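Local coordinates for protein putative cathepsin d (Ixodes ricinus, PDB 5N7Q) that probably cleaves peptide bonds within protein chains as an aspartic endopeptidase of the pepsin-like A1 family, and binds the inhibitor pepstatin A, at residues G4-P9 with G96-S101; T51-H56 with S115-P120; V140-M145 with F326-D331; S242-L247 with G255-D260. All blocks are in the same frame, centred on the assembly; numbering follows the deposited sequence. Where two conformers were deposited one is given.

Interaction 1 (G4-P9 with G96-S101); sequences GPYPEP and GSAKVS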
loop_
_atom_site.group_PDB
_atom_site.type_symbol
_atom_site.label_atom_id
_atom_site.label_comp_id
_atom_site.label_asym_id
_atom_site.label_seq_id
_atom_site.Cartn_x
_atom_site.Cartn_y
_atom_site.Cartn_z
ATOM N N GLY A 4 -20.064 11.286 6.154
ATOM C CA GLY A 4 -18.998 10.414 6.712
ATOM C C GLY A 4 -18.465 10.980 8.034
ATOM O O GLY A 4 -19.203 11.658 8.745
ATOM N N PRO A 5 -17.219 10.718 8.418
ATOM C CA PRO A 5 -16.240 9.880 7.709
ATOM C C PRO A 5 -16.520 8.395 7.904
ATOM O O PRO A 5 -17.377 8.015 8.715
ATOM C CB PRO A 5 -14.936 10.278 8.385
ATOM C CG PRO A 5 -15.355 10.465 9.813
ATOM C CD PRO A 5 -16.677 11.191 9.711
ATOM N N TYR A 6 -15.798 7.562 7.166
ATOM C CA TYR A 6 -16.035 6.106 7.160
ATOM C C TYR A 6 -14.753 5.389 7.572
ATOM O O TYR A 6 -13.823 5.300 6.775
ATOM C CB TYR A 6 -16.519 5.597 5.782
ATOM C CG TYR A 6 -17.621 6.459 5.227
ATOM C CD1 TYR A 6 -18.951 6.274 5.602
ATOM C CD2 TYR A 6 -17.314 7.476 4.358
ATOM C CE1 TYR A 6 -19.944 7.094 5.097
ATOM C CE2 TYR A 6 -18.290 8.301 3.833
ATOM C CZ TYR A 6 -19.606 8.105 4.193
ATOM O OH TYR A 6 -20.573 8.976 3.683
ATOM N N PRO A 7 -14.687 4.901 8.831
ATOM C CA PRO A 7 -13.493 4.174 9.269
ATOM C C PRO A 7 -13.485 2.754 8.758
ATOM O O PRO A 7 -14.439 2.008 9.002
ATOM C CB PRO A 7 -13.576 4.227 10.809
ATOM C CG PRO A 7 -15.018 4.384 11.090
ATOM C CD PRO A 7 -15.639 5.094 9.944
ATOM N N GLU A 8 -12.424 2.374 8.060
ATOM C CA GLU A 8 -12.287 1.045 7.541
ATOM C C GLU A 8 -11.200 0.304 8.346
ATOM O O GLU A 8 -10.015 0.632 8.242
ATOM C CB GLU A 8 -11.922 1.086 6.063
ATOM C CG GLU A 8 -11.509 -0.255 5.450
ATOM C CD GLU A 8 -12.610 -1.274 5.318
ATOM O OE1 GLU A 8 -13.774 -0.947 5.641
ATOM O OE2 GLU A 8 -12.314 -2.416 4.863
ATOM N N PRO A 9 -11.604 -0.670 9.166
ATOM C CA PRO A 9 -10.620 -1.375 9.992
ATOM C C PRO A 9 -9.818 -2.385 9.214
ATOM O O PRO A 9 -10.387 -3.128 8.411
ATOM C CB PRO A 9 -11.485 -2.078 11.031
ATOM C CG PRO A 9 -12.734 -2.372 10.287
ATOM C CD PRO A 9 -12.972 -1.205 9.391
ATOM N N GLY A 96 -17.768 0.293 5.233
ATOM C CA GLY A 96 -18.497 0.719 6.423
ATOM C C GLY A 96 -19.926 1.076 6.041
ATOM O O GLY A 96 -20.591 0.285 5.353
ATOM N N SER A 97 -20.386 2.255 6.444
ATOM C CA SER A 97 -21.739 2.710 6.122
ATOM C C SER A 97 -21.818 3.465 4.793
ATOM O O SER A 97 -22.891 3.949 4.416
ATOM C CB SER A 97 -22.296 3.569 7.275
ATOM O OG SER A 97 -21.612 4.799 7.337
ATOM N N ALA A 98 -20.713 3.554 4.055
ATOM C CA ALA A 98 -20.722 4.191 2.745
ATOM C C ALA A 98 -21.267 3.211 1.715
ATOM O O ALA A 98 -20.797 2.086 1.654
ATOM C CB ALA A 98 -19.334 4.643 2.334
ATOM N N LYS A 99 -22.222 3.674 0.926
ATOM C CA LYS A 99 -22.816 2.900 -0.177
ATOM C C LYS A 99 -22.434 3.576 -1.475
ATOM O O LYS A 99 -22.971 4.629 -1.820
ATOM C CB LYS A 99 -24.338 2.857 -0.069
ATOM C CG LYS A 99 -24.864 2.419 1.277
ATOM C CD LYS A 99 -25.048 0.923 1.385
ATOM C CE LYS A 99 -25.851 0.556 2.626
ATOM N NZ LYS A 99 -26.712 -0.637 2.408
ATOM N N VAL A 100 -21.510 2.966 -2.186
ATOM C CA VAL A 100 -20.926 3.564 -3.381
ATOM C C VAL A 100 -21.613 2.902 -4.561
ATOM O O VAL A 100 -21.284 1.779 -4.936
ATOM C CB VAL A 100 -19.401 3.334 -3.457
ATOM C CG1 VAL A 100 -18.817 4.104 -4.644
ATOM C CG2 VAL A 100 -18.741 3.730 -2.141
ATOM N N SER A 101 -22.587 3.604 -5.121
ATOM C CA SER A 101 -23.334 3.106 -6.283
ATOM C C SER A 101 -22.515 3.034 -7.584
ATOM O O SER A 101 -21.574 3.823 -7.815
ATOM C CB SER A 101 -24.582 3.965 -6.521
ATOM O OG SER A 101 -25.475 3.884 -5.412
HETATM O O HOH W 1 -19.606 6.019 9.362
HETATM O O HOH W 2 -16.285 -2.148 5.762
#

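Interaction 2 (T51-H56 with S115-P120); sequences TKYCLH and SLLEAP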
loop_
_atom_site.group_PDB
_atom_site.type_symbol
_atom_site.label_atom_id
_atom_site.label_comp_id
_atom_site.label_asym_id
_atom_site.label_seq_id
_atom_site.Cartn_x
_atom_site.Cartn_y
_atom_site.Cartn_z
ATOM N N THR A 51 -10.710 -22.150 -10.666
ATOM C CA THR A 51 -9.334 -22.533 -10.362
ATOM C C THR A 51 -9.181 -22.786 -8.859
ATOM O O THR A 51 -10.025 -22.369 -8.048
ATOM C CB THR A 51 -8.333 -21.432 -10.749
ATOM O OG1 THR A 51 -8.606 -20.244 -9.985
ATOM C CG2 THR A 51 -8.373 -21.094 -12.239
ATOM N N LYS A 52 -8.072 -23.424 -8.494
ATOM C CA LYS A 52 -7.738 -23.632 -7.080
ATOM C C LYS A 52 -7.781 -22.294 -6.328
ATOM O O LYS A 52 -8.341 -22.192 -5.225
ATOM C CB LYS A 52 -6.359 -24.285 -6.970
ATOM C CG LYS A 52 -5.916 -24.617 -5.555
ATOM C CD LYS A 52 -4.691 -25.525 -5.549
ATOM C CE LYS A 52 -3.415 -24.767 -5.846
ATOM N NZ LYS A 52 -2.202 -25.640 -5.733
ATOM N N TYR A 53 -7.205 -21.266 -6.948
ATOM C CA TYR A 53 -7.189 -19.931 -6.355
ATOM C C TYR A 53 -8.603 -19.451 -6.053
ATOM O O TYR A 53 -8.938 -19.060 -4.922
ATOM C CB TYR A 53 -6.487 -18.946 -7.294
ATOM C CG TYR A 53 -6.717 -17.512 -6.891
ATOM C CD1 TYR A 53 -6.107 -16.960 -5.761
ATOM C CD2 TYR A 53 -7.584 -16.698 -7.609
ATOM C CE1 TYR A 53 -6.357 -15.649 -5.379
ATOM C CE2 TYR A 53 -7.833 -15.395 -7.227
ATOM C CZ TYR A 53 -7.219 -14.858 -6.123
ATOM O OH TYR A 53 -7.484 -13.552 -5.789
ATOM N N CYS A 54 -9.465 -19.518 -7.052
ATOM C CA CYS A 54 -10.818 -18.979 -6.895
ATOM C C CYS A 54 -11.632 -19.785 -5.892
ATOM O O CYS A 54 -12.358 -19.211 -5.078
ATOM C CB CYS A 54 -11.521 -18.884 -8.240
ATOM S SG CYS A 54 -10.741 -17.650 -9.289
ATOM N N LEU A 55 -11.448 -21.103 -5.883
ATOM C CA LEU A 55 -12.230 -21.946 -4.974
ATOM C C LEU A 55 -11.840 -21.800 -3.517
ATOM O O LEU A 55 -12.628 -22.177 -2.638
ATOM C CB LEU A 55 -12.180 -23.401 -5.418
ATOM C CG LEU A 55 -12.904 -23.664 -6.748
ATOM C CD1 LEU A 55 -12.908 -25.160 -6.980
ATOM C CD2 LEU A 55 -14.330 -23.114 -6.834
ATOM N N HIS A 56 -10.660 -21.222 -3.261
ATOM C CA HIS A 56 -10.213 -20.951 -1.890
ATOM C C HIS A 56 -10.220 -19.479 -1.522
ATOM O O HIS A 56 -9.570 -19.075 -0.557
ATOM C CB HIS A 56 -8.850 -21.585 -1.662
ATOM C CG HIS A 56 -8.916 -23.068 -1.692
ATOM N ND1 HIS A 56 -8.726 -23.793 -2.843
ATOM C CD2 HIS A 56 -9.261 -23.959 -0.732
ATOM C CE1 HIS A 56 -8.916 -25.075 -2.585
ATOM N NE2 HIS A 56 -9.242 -25.197 -1.314
ATOM N N SER A 115 2.153 -14.055 -4.041
ATOM C CA SER A 115 1.699 -13.028 -3.109
ATOM C C SER A 115 0.196 -12.813 -3.209
ATOM O O SER A 115 -0.426 -12.466 -2.221
ATOM C CB SER A 115 2.437 -11.715 -3.344
ATOM O OG SER A 115 3.844 -11.891 -3.195
ATOM N N LEU A 116 -0.371 -13.055 -4.392
ATOM C CA LEU A 116 -1.816 -12.958 -4.585
ATOM C C LEU A 116 -2.490 -14.322 -4.392
ATOM O O LEU A 116 -3.543 -14.432 -3.740
ATOM C CB LEU A 116 -2.129 -12.411 -5.985
ATOM C CG LEU A 116 -1.596 -11.004 -6.271
ATOM C CD1 LEU A 116 -2.004 -10.509 -7.650
ATOM C CD2 LEU A 116 -1.996 -9.988 -5.196
ATOM N N LEU A 117 -1.869 -15.369 -4.941
ATOM C CA LEU A 117 -2.501 -16.695 -4.973
ATOM C C LEU A 117 -2.729 -17.298 -3.602
ATOM O O LEU A 117 -3.735 -17.973 -3.381
ATOM C CB LEU A 117 -1.688 -17.654 -5.819
ATOM C CG LEU A 117 -1.654 -17.341 -7.318
ATOM C CD1 LEU A 117 -0.569 -18.131 -8.016
ATOM C CD2 LEU A 117 -2.991 -17.601 -7.984
ATOM N N GLU A 118 -1.827 -17.003 -2.675
ATOM C CA GLU A 118 -1.938 -17.532 -1.327
ATOM C C GLU A 118 -2.305 -16.477 -0.299
ATOM O O GLU A 118 -2.188 -16.709 0.905
ATOM C CB GLU A 118 -0.637 -18.247 -0.977
ATOM C CG GLU A 118 -0.391 -19.492 -1.832
ATOM C CD GLU A 118 -1.568 -20.488 -1.850
ATOM O OE1 GLU A 118 -2.339 -20.608 -0.861
ATOM O OE2 GLU A 118 -1.729 -21.170 -2.875
ATOM N N ALA A 119 -2.808 -15.334 -0.761
ATOM C CA ALA A 119 -3.138 -14.209 0.109
ATOM C C ALA A 119 -4.373 -14.503 0.964
ATOM O O ALA A 119 -5.250 -15.279 0.561
ATOM C CB ALA A 119 -3.366 -12.946 -0.701
ATOM N N PRO A 120 -4.447 -13.856 2.143
ATOM C CA PRO A 120 -5.622 -13.933 3.003
ATOM C C PRO A 120 -6.752 -13.040 2.487
ATOM O O PRO A 120 -7.912 -13.183 2.901
ATOM C CB PRO A 120 -5.095 -13.400 4.339
ATOM C CG PRO A 120 -4.031 -12.447 3.960
ATOM C CD PRO A 120 -3.368 -13.047 2.761
HETATM O O HOH W 3 -5.921 -12.738 -3.640
#

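Interaction 3 (V140-M145 with F326-D331); sequences VFDNMM and FDRDQD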
loop_
_atom_site.group_PDB
_atom_site.type_symbol
_atom_site.label_atom_id
_atom_site.label_comp_id
_atom_site.label_asym_id
_atom_site.label_seq_id
_atom_site.Cartn_x
_atom_site.Cartn_y
_atom_site.Cartn_z
ATOM N N VAL A 140 -12.758 3.678 -6.657
ATOM C CA VAL A 140 -13.681 3.737 -5.540
ATOM C C VAL A 140 -13.696 5.113 -4.885
ATOM O O VAL A 140 -14.770 5.704 -4.713
ATOM C CB VAL A 140 -13.400 2.635 -4.506
ATOM C CG1 VAL A 140 -14.283 2.814 -3.282
ATOM C CG2 VAL A 140 -13.671 1.272 -5.112
ATOM N N PHE A 141 -12.519 5.671 -4.575
ATOM C CA PHE A 141 -12.509 6.937 -3.853
ATOM C C PHE A 141 -13.043 8.045 -4.739
ATOM O O PHE A 141 -13.745 8.938 -4.286
ATOM C CB PHE A 141 -11.140 7.320 -3.333
ATOM C CG PHE A 141 -11.153 8.476 -2.359
ATOM C CD1 PHE A 141 -11.796 8.361 -1.120
ATOM C CD2 PHE A 141 -10.510 9.677 -2.652
ATOM C CE1 PHE A 141 -11.819 9.409 -0.209
ATOM C CE2 PHE A 141 -10.506 10.719 -1.737
ATOM C CZ PHE A 141 -11.156 10.578 -0.501
ATOM N N ASP A 142 -12.679 8.001 -6.025
ATOM C CA ASP A 142 -13.219 8.973 -6.962
ATOM C C ASP A 142 -14.744 8.928 -7.064
ATOM O O ASP A 142 -15.422 9.964 -7.162
ATOM C CB ASP A 142 -12.621 8.702 -8.333
ATOM C CG ASP A 142 -11.237 9.272 -8.460
ATOM O OD1 ASP A 142 -10.321 8.723 -7.816
ATOM O OD2 ASP A 142 -11.081 10.292 -9.151
ATOM N N ASN A 143 -15.279 7.713 -7.040
ATOM C CA ASN A 143 -16.734 7.508 -7.064
ATOM C C ASN A 143 -17.398 8.031 -5.767
ATOM O O ASN A 143 -18.446 8.685 -5.822
ATOM C CB ASN A 143 -17.033 6.024 -7.288
ATOM C CG ASN A 143 -18.303 5.783 -8.069
ATOM O OD1 ASN A 143 -18.909 6.713 -8.615
ATOM N ND2 ASN A 143 -18.720 4.529 -8.121
ATOM N N MET A 144 -16.757 7.814 -4.620
ATOM C CA MET A 144 -17.190 8.411 -3.358
ATOM C C MET A 144 -17.237 9.929 -3.469
ATOM O O MET A 144 -18.238 10.552 -3.066
ATOM C CB MET A 144 -16.268 7.992 -2.218
ATOM C CG MET A 144 -16.404 6.526 -1.864
ATOM S SD MET A 144 -15.187 5.961 -0.667
ATOM C CE MET A 144 -16.028 6.309 0.867
ATOM N N MET A 145 -16.190 10.537 -4.009
ATOM C CA MET A 145 -16.170 11.993 -4.183
ATOM C C MET A 145 -17.270 12.479 -5.114
ATOM O O MET A 145 -17.963 13.453 -4.809
ATOM C CB MET A 145 -14.823 12.468 -4.712
ATOM C CG MET A 145 -13.698 12.324 -3.701
ATOM S SD MET A 145 -12.219 13.199 -4.234
ATOM C CE MET A 145 -11.933 12.385 -5.795
ATOM N N PHE A 326 -3.776 11.389 2.578
ATOM C CA PHE A 326 -3.828 11.421 1.120
ATOM C C PHE A 326 -4.959 12.407 0.760
ATOM O O PHE A 326 -6.136 12.099 0.934
ATOM C CB PHE A 326 -4.114 10.027 0.583
ATOM C CG PHE A 326 -3.044 9.024 0.879
ATOM C CD1 PHE A 326 -3.030 8.334 2.104
ATOM C CD2 PHE A 326 -2.085 8.742 -0.070
ATOM C CE1 PHE A 326 -2.022 7.406 2.364
ATOM C CE2 PHE A 326 -1.082 7.815 0.190
ATOM C CZ PHE A 326 -1.071 7.135 1.404
ATOM N N ASP A 327 -4.582 13.588 0.274
ATOM C CA ASP A 327 -5.507 14.721 0.120
ATOM C C ASP A 327 -5.761 15.013 -1.352
ATOM O O ASP A 327 -4.880 15.532 -2.047
ATOM C CB ASP A 327 -4.889 15.919 0.865
ATOM C CG ASP A 327 -5.709 17.198 0.804
ATOM O OD1 ASP A 327 -6.574 17.326 -0.083
ATOM O OD2 ASP A 327 -5.433 18.065 1.693
ATOM N N ARG A 328 -6.978 14.707 -1.803
ATOM C CA ARG A 328 -7.370 14.934 -3.193
ATOM C C ARG A 328 -7.916 16.334 -3.394
ATOM O O ARG A 328 -8.002 16.787 -4.536
ATOM C CB ARG A 328 -8.422 13.905 -3.683
ATOM C CG ARG A 328 -7.829 12.515 -3.865
ATOM C CD ARG A 328 -6.934 12.402 -5.107
ATOM N NE ARG A 328 -7.712 12.678 -6.318
ATOM C CZ ARG A 328 -8.426 11.778 -6.990
ATOM N NH1 ARG A 328 -8.467 10.516 -6.586
ATOM N NH2 ARG A 328 -9.159 12.148 -8.042
ATOM N N ASP A 329 -8.258 17.066 -2.331
ATOM C CA ASP A 329 -8.706 18.470 -2.512
ATOM C C ASP A 329 -7.546 19.368 -2.928
ATOM O O ASP A 329 -7.698 20.279 -3.741
ATOM C CB ASP A 329 -9.322 18.998 -1.222
ATOM C CG ASP A 329 -10.730 18.469 -1.012
ATOM O OD1 ASP A 329 -11.477 18.396 -2.022
ATOM O OD2 ASP A 329 -11.066 18.153 0.149
ATOM N N GLN A 330 -6.368 19.095 -2.379
ATOM C CA GLN A 330 -5.190 19.927 -2.645
ATOM C C GLN A 330 -4.037 19.182 -3.331
ATOM O O GLN A 330 -3.003 19.793 -3.598
ATOM C CB GLN A 330 -4.677 20.570 -1.368
ATOM C CG GLN A 330 -5.710 21.446 -0.687
ATOM C CD GLN A 330 -5.101 22.347 0.351
ATOM O OE1 GLN A 330 -4.162 23.100 0.062
ATOM N NE2 GLN A 330 -5.634 22.302 1.556
ATOM N N ASP A 331 -4.237 17.910 -3.680
ATOM C CA ASP A 331 -3.211 17.077 -4.312
ATOM C C ASP A 331 -1.890 17.137 -3.519
ATOM O O ASP A 331 -0.867 17.628 -3.986
ATOM C CB ASP A 331 -2.995 17.506 -5.779
ATOM C CG ASP A 331 -4.138 17.053 -6.694
ATOM O OD1 ASP A 331 -4.718 15.964 -6.465
ATOM O OD2 ASP A 331 -4.504 17.789 -7.645
#

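Interaction 4 (S242-L247 with G255-D260); sequences SLNQYL and GQYLLD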
loop_
_atom_site.group_PDB
_atom_site.type_symbol
_atom_site.label_atom_id
_atom_site.label_comp_id
_atom_site.label_asym_id
_atom_site.label_seq_id
_atom_site.Cartn_x
_atom_site.Cartn_y
_atom_site.Cartn_z
ATOM N N SER A 242 24.061 0.228 -1.945
ATOM C CA SER A 242 24.967 0.965 -1.074
ATOM C C SER A 242 24.442 1.133 0.348
ATOM O O SER A 242 25.194 0.978 1.319
ATOM C CB SER A 242 25.316 2.317 -1.674
ATOM O OG SER A 242 25.932 2.147 -2.942
ATOM N N LEU A 243 23.151 1.445 0.483
ATOM C CA LEU A 243 22.559 1.541 1.808
ATOM C C LEU A 243 22.706 0.214 2.553
ATOM O O LEU A 243 23.125 0.196 3.700
ATOM C CB LEU A 243 21.090 1.963 1.723
ATOM C CG LEU A 243 20.327 2.093 3.038
ATOM C CD1 LEU A 243 21.020 2.996 4.037
ATOM C CD2 LEU A 243 18.925 2.609 2.750
ATOM N N ASN A 244 22.335 -0.873 1.896
ATOM C CA ASN A 244 22.515 -2.184 2.515
ATOM C C ASN A 244 23.962 -2.530 2.840
ATOM O O ASN A 244 24.204 -3.090 3.898
ATOM C CB ASN A 244 21.821 -3.276 1.700
ATOM C CG ASN A 244 20.342 -3.327 1.991
ATOM O OD1 ASN A 244 19.951 -3.784 3.077
ATOM N ND2 ASN A 244 19.526 -2.798 1.095
ATOM N N GLN A 245 24.902 -2.132 1.992
ATOM C CA GLN A 245 26.326 -2.301 2.321
ATOM C C GLN A 245 26.696 -1.586 3.618
ATOM O O GLN A 245 27.380 -2.174 4.479
ATOM C CB GLN A 245 27.190 -1.780 1.180
ATOM C CG GLN A 245 28.640 -2.235 1.353
ATOM C CD GLN A 245 29.480 -1.845 0.173
ATOM O OE1 GLN A 245 29.027 -1.933 -0.978
ATOM N NE2 GLN A 245 30.705 -1.410 0.435
ATOM N N TYR A 246 26.223 -0.348 3.782
ATOM C CA TYR A 246 26.478 0.411 5.011
ATOM C C TYR A 246 25.874 -0.287 6.228
ATOM O O TYR A 246 26.442 -0.251 7.317
ATOM C CB TYR A 246 25.875 1.809 4.860
ATOM C CG TYR A 246 26.244 2.806 5.931
ATOM C CD1 TYR A 246 27.503 3.408 5.934
ATOM C CD2 TYR A 246 25.328 3.226 6.892
ATOM C CE1 TYR A 246 27.842 4.352 6.880
ATOM C CE2 TYR A 246 25.665 4.163 7.855
ATOM C CZ TYR A 246 26.930 4.768 7.830
ATOM O OH TYR A 246 27.276 5.720 8.779
ATOM N N LEU A 247 24.690 -0.892 6.049
ATOM C CA LEU A 247 23.990 -1.566 7.159
ATOM C C LEU A 247 24.471 -2.975 7.457
ATOM O O LEU A 247 24.078 -3.562 8.482
ATOM C CB LEU A 247 22.490 -1.589 6.889
ATOM C CG LEU A 247 21.790 -0.236 6.721
ATOM C CD1 LEU A 247 20.332 -0.467 6.369
ATOM C CD2 LEU A 247 21.889 0.649 7.949
ATOM N N GLY A 255 14.973 -11.436 -3.507
ATOM C CA GLY A 255 14.803 -10.014 -3.823
ATOM C C GLY A 255 15.172 -9.043 -2.717
ATOM O O GLY A 255 15.112 -7.810 -2.933
ATOM N N GLN A 256 15.537 -9.596 -1.549
ATOM C CA GLN A 256 15.853 -8.819 -0.360
ATOM C C GLN A 256 17.222 -9.124 0.254
ATOM O O GLN A 256 17.737 -10.257 0.299
ATOM C CB GLN A 256 14.809 -9.006 0.754
ATOM C CG GLN A 256 13.448 -8.380 0.477
ATOM C CD GLN A 256 12.661 -9.189 -0.536
ATOM O OE1 GLN A 256 12.431 -10.379 -0.335
ATOM N NE2 GLN A 256 12.265 -8.552 -1.648
ATOM N N TYR A 257 17.754 -8.066 0.816
ATOM C CA TYR A 257 18.929 -8.150 1.624
ATOM C C TYR A 257 18.595 -8.703 3.010
ATOM O O TYR A 257 17.540 -8.412 3.549
ATOM C CB TYR A 257 19.554 -6.771 1.712
ATOM C CG TYR A 257 20.329 -6.412 0.460
ATOM C CD1 TYR A 257 21.641 -6.854 0.319
ATOM C CD2 TYR A 257 19.769 -5.661 -0.565
ATOM C CE1 TYR A 257 22.385 -6.545 -0.788
ATOM C CE2 TYR A 257 20.522 -5.326 -1.701
ATOM C CZ TYR A 257 21.820 -5.800 -1.799
ATOM O OH TYR A 257 22.609 -5.499 -2.902
ATOM N N LEU A 258 19.521 -9.478 3.565
ATOM C CA LEU A 258 19.358 -10.073 4.909
ATOM C C LEU A 258 20.365 -9.490 5.873
ATOM O O LEU A 258 21.509 -9.166 5.494
ATOM C CB LEU A 258 19.559 -11.578 4.855
ATOM C CG LEU A 258 18.660 -12.321 3.866
ATOM C CD1 LEU A 258 19.052 -13.792 3.848
ATOM C CD2 LEU A 258 17.193 -12.128 4.183
ATOM N N LEU A 259 19.944 -9.396 7.129
ATOM C CA LEU A 259 20.742 -8.830 8.208
ATOM C C LEU A 259 20.977 -9.916 9.238
ATOM O O LEU A 259 20.118 -10.768 9.467
ATOM C CB LEU A 259 20.004 -7.651 8.834
ATOM C CG LEU A 259 19.870 -6.458 7.879
ATOM C CD1 LEU A 259 18.751 -5.528 8.295
ATOM C CD2 LEU A 259 21.183 -5.679 7.749
ATOM N N ASP A 260 22.142 -9.894 9.868
ATOM C CA ASP A 260 22.386 -10.839 10.971
ATOM C C ASP A 260 21.427 -10.566 12.143
ATOM O O ASP A 260 21.502 -9.510 12.747
ATOM C CB ASP A 260 23.835 -10.727 11.433
ATOM C CG ASP A 260 24.217 -11.804 12.437
ATOM O OD1 ASP A 260 23.360 -12.282 13.219
ATOM O OD2 ASP A 260 25.399 -12.198 12.411
#

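Interaction 1 (G4-P9 with G96-S101)
The backbone at Tyr6, whose ring lies against Ala98, runs past the turn at Gly96 without pairing with it, and the CA atoms of Tyr6 and Gly96 are 6.0 Å apart. Tyr6 CG, anti to the carbonyl carbon (chi1 -47°), carries the ring toward Ala98. Ala98 CB sits almost exactly over the centre of the Tyr6 ring, 3.6 Å from the centroid and only 9° off the ring normal, a face-on CH-pi contact. A residue no larger than alanine suits this place, since a single methyl lets the strand come down close on the aromatic face. Ser97 OG arrives at the ring edge, in its plane, 3.5 Å from Tyr6 CD1. In the pepsin-like fold, strand 6-13 belongs to the six-stranded sheet between the lobes, where Tyr6 and Glu8 bond through their backbones to strand 170-174, whereas strand 98-101 pairs with strand 82-95 of the N-terminal lobe. Two waters supplement the apolar contact. One donates to Pro5 O at 3.1 Å and is also hydrogen-bonded to Ser97 OG; the other accepts from Gly96 N at 2.9 Å and donates to Glu8 OE1 at 2.8 Å. Gly96 has positive phi, which glycine adopts readily. The phenol of Tyr6 reaches beyond the contact to bond Leu149 O, and Met144 of helix 140-146 packs on both Tyr6 and Ala98.

Interaction 2 (T51-H56 with S115-P120)
Tyr53 and Leu117 carry this contact between two short helices, and Leu116 adds a smaller share. Tyr53 CG lies anti to its backbone N (chi1 167°), which directs the ring out of helix 52-55 toward the C-terminal end of helix 114-117. Leu117 crosses it at about a right angle: its CD2 branch comes to 3.8 Å from Tyr53 CB and lies nearly as close to CG, so a branched aliphatic end fits against the root of the aromatic side chain. Farther along, the ring meets backbone. Leu117 O lies in the ring plane, 3.5 Å from Tyr53 CD1, so the slightly positive hydrogen rim of the ring faces an electron-rich carbonyl. Leu116 O approaches CE1 obliquely. A tyrosine suits the place because its tip is polar: the hydroxyl donates to a water 2.8 Å from Tyr53 OH, and that water donates to Leu116 O at 2.9 Å. Leu116 O thus has two partners, since it also accepts from Ala119 N in the turn that ends the helix. In helix 52-55, Thr51 OG1 takes the N-H of Cys54 as an N-cap at 3.1 Å, and Cys54 is joined by a disulfide to Cys49. The Leu116 side chain packs on the bound pepstatin, placing this contact beside the substrate cleft of the N-terminal lobe. Strand 103-112 lies against all three residues through Val111, while Trp43 and Pro45 of strand 42-45 pack on the Tyr53 side chain.

Interaction 3 (V140-M145 with F326-D331)
Arg328 bends at chi2 (-74°) and again at chi3 (-61°), folding its chain so that the guanidinium turns back to meet Asp142 on helix 140-146. The grip is end-on and doubled: NH1 donates to Asp142 OD1 and NH2 to Asp142 OD2, each at 2.9 Å and each nearly straight. Both carboxylate oxygens are approached on their syn side, and both lie close to the guanidinium plane, yet the two planes are tilted 43° against each other, so both nitrogens stand well to one side of the carboxylate plane. Two bonds to one carboxylate fix the rotation of the guanidinium about its long axis. The aspartate side chain is buried, and the pairing would offset the cost of burying its charge. In the pepsin-like fold this salt bridge ties a helix of the N-terminal lobe to the turn that leaves strand 322-327 of the interdomain sheet. That turn is held by an Asx motif, in which Asp327 OD1 accepts from Gln330 N at 2.9 Å. The apolar length of the arginine is used as well. Arg328 CG rests at the edge of the Phe141 ring, 3.9 Å from CE2, while Met145 CE, in one of the two conformers of that residue, lies over one guanidinium face, offset toward the rim and 3.6 Å from NH2. A flexible, unbranched methionine can reach across in this way. Tyr129 and Trp197 also touch the arginine.

Interaction 4 (S242-L247 with G255-D260)
Asn244, on the face of helix 237-247 turned to Tyr257, lays its side chain over the ring of that tyrosine. Its CB stands above one face, 3.8 Å from the ring centroid, in a CH-pi contact. With CG beside the backbone N (chi1 -81°), the amide swings over the ring: CG follows at 3.4 Å from Tyr257 CG, and the amide plane is only 15° from the ring plane, so the two groups stack. At the tip the branches part: OD1 comes to 3.3 Å from Tyr257 CB, while ND2 rests 3.3 Å from CD2. Asparagine suits the place because its amide is flat enough to stack and polar enough to bind outward. OD1 bonds to Ser300 OG, and ND2 donates to Val240 O and Phe302 O. Tyr257 OH in turn bonds to Asp241 of the same helix. One helical turn after Asn244 comes Leu247, whose O lies 3.7 Å from Leu259 CD2; its CB makes a looser apolar touch with that methyl. Helix 237-247 and the segment leading into short strand 258-259 meet here, beside strand 295-304. The buried amide spends its hydrogen bonds outside the contact, which fixes its plane: the contact itself is stacking and dispersion.

From the N terminus, interaction 1 brings strand 6-13 to residues 96-101, closing a loop over much of the N-terminal lobe. Interaction 2 opens within that loop and ends beyond it, so the two cross; it joins two short helices beside the cleft. Interaction 3 begins after both have closed and spans about 180 residues, carrying the chain through the C-terminal lobe and back to the interdomain sheet. Interaction 4, a short local closure, lies wholly within that span, on the far side of the molecule. Interactions 1 and 3 touch, Val100 packing on Asn143, and both reach the interdomain sheet; interactions 2 and 4 stand apart from the others.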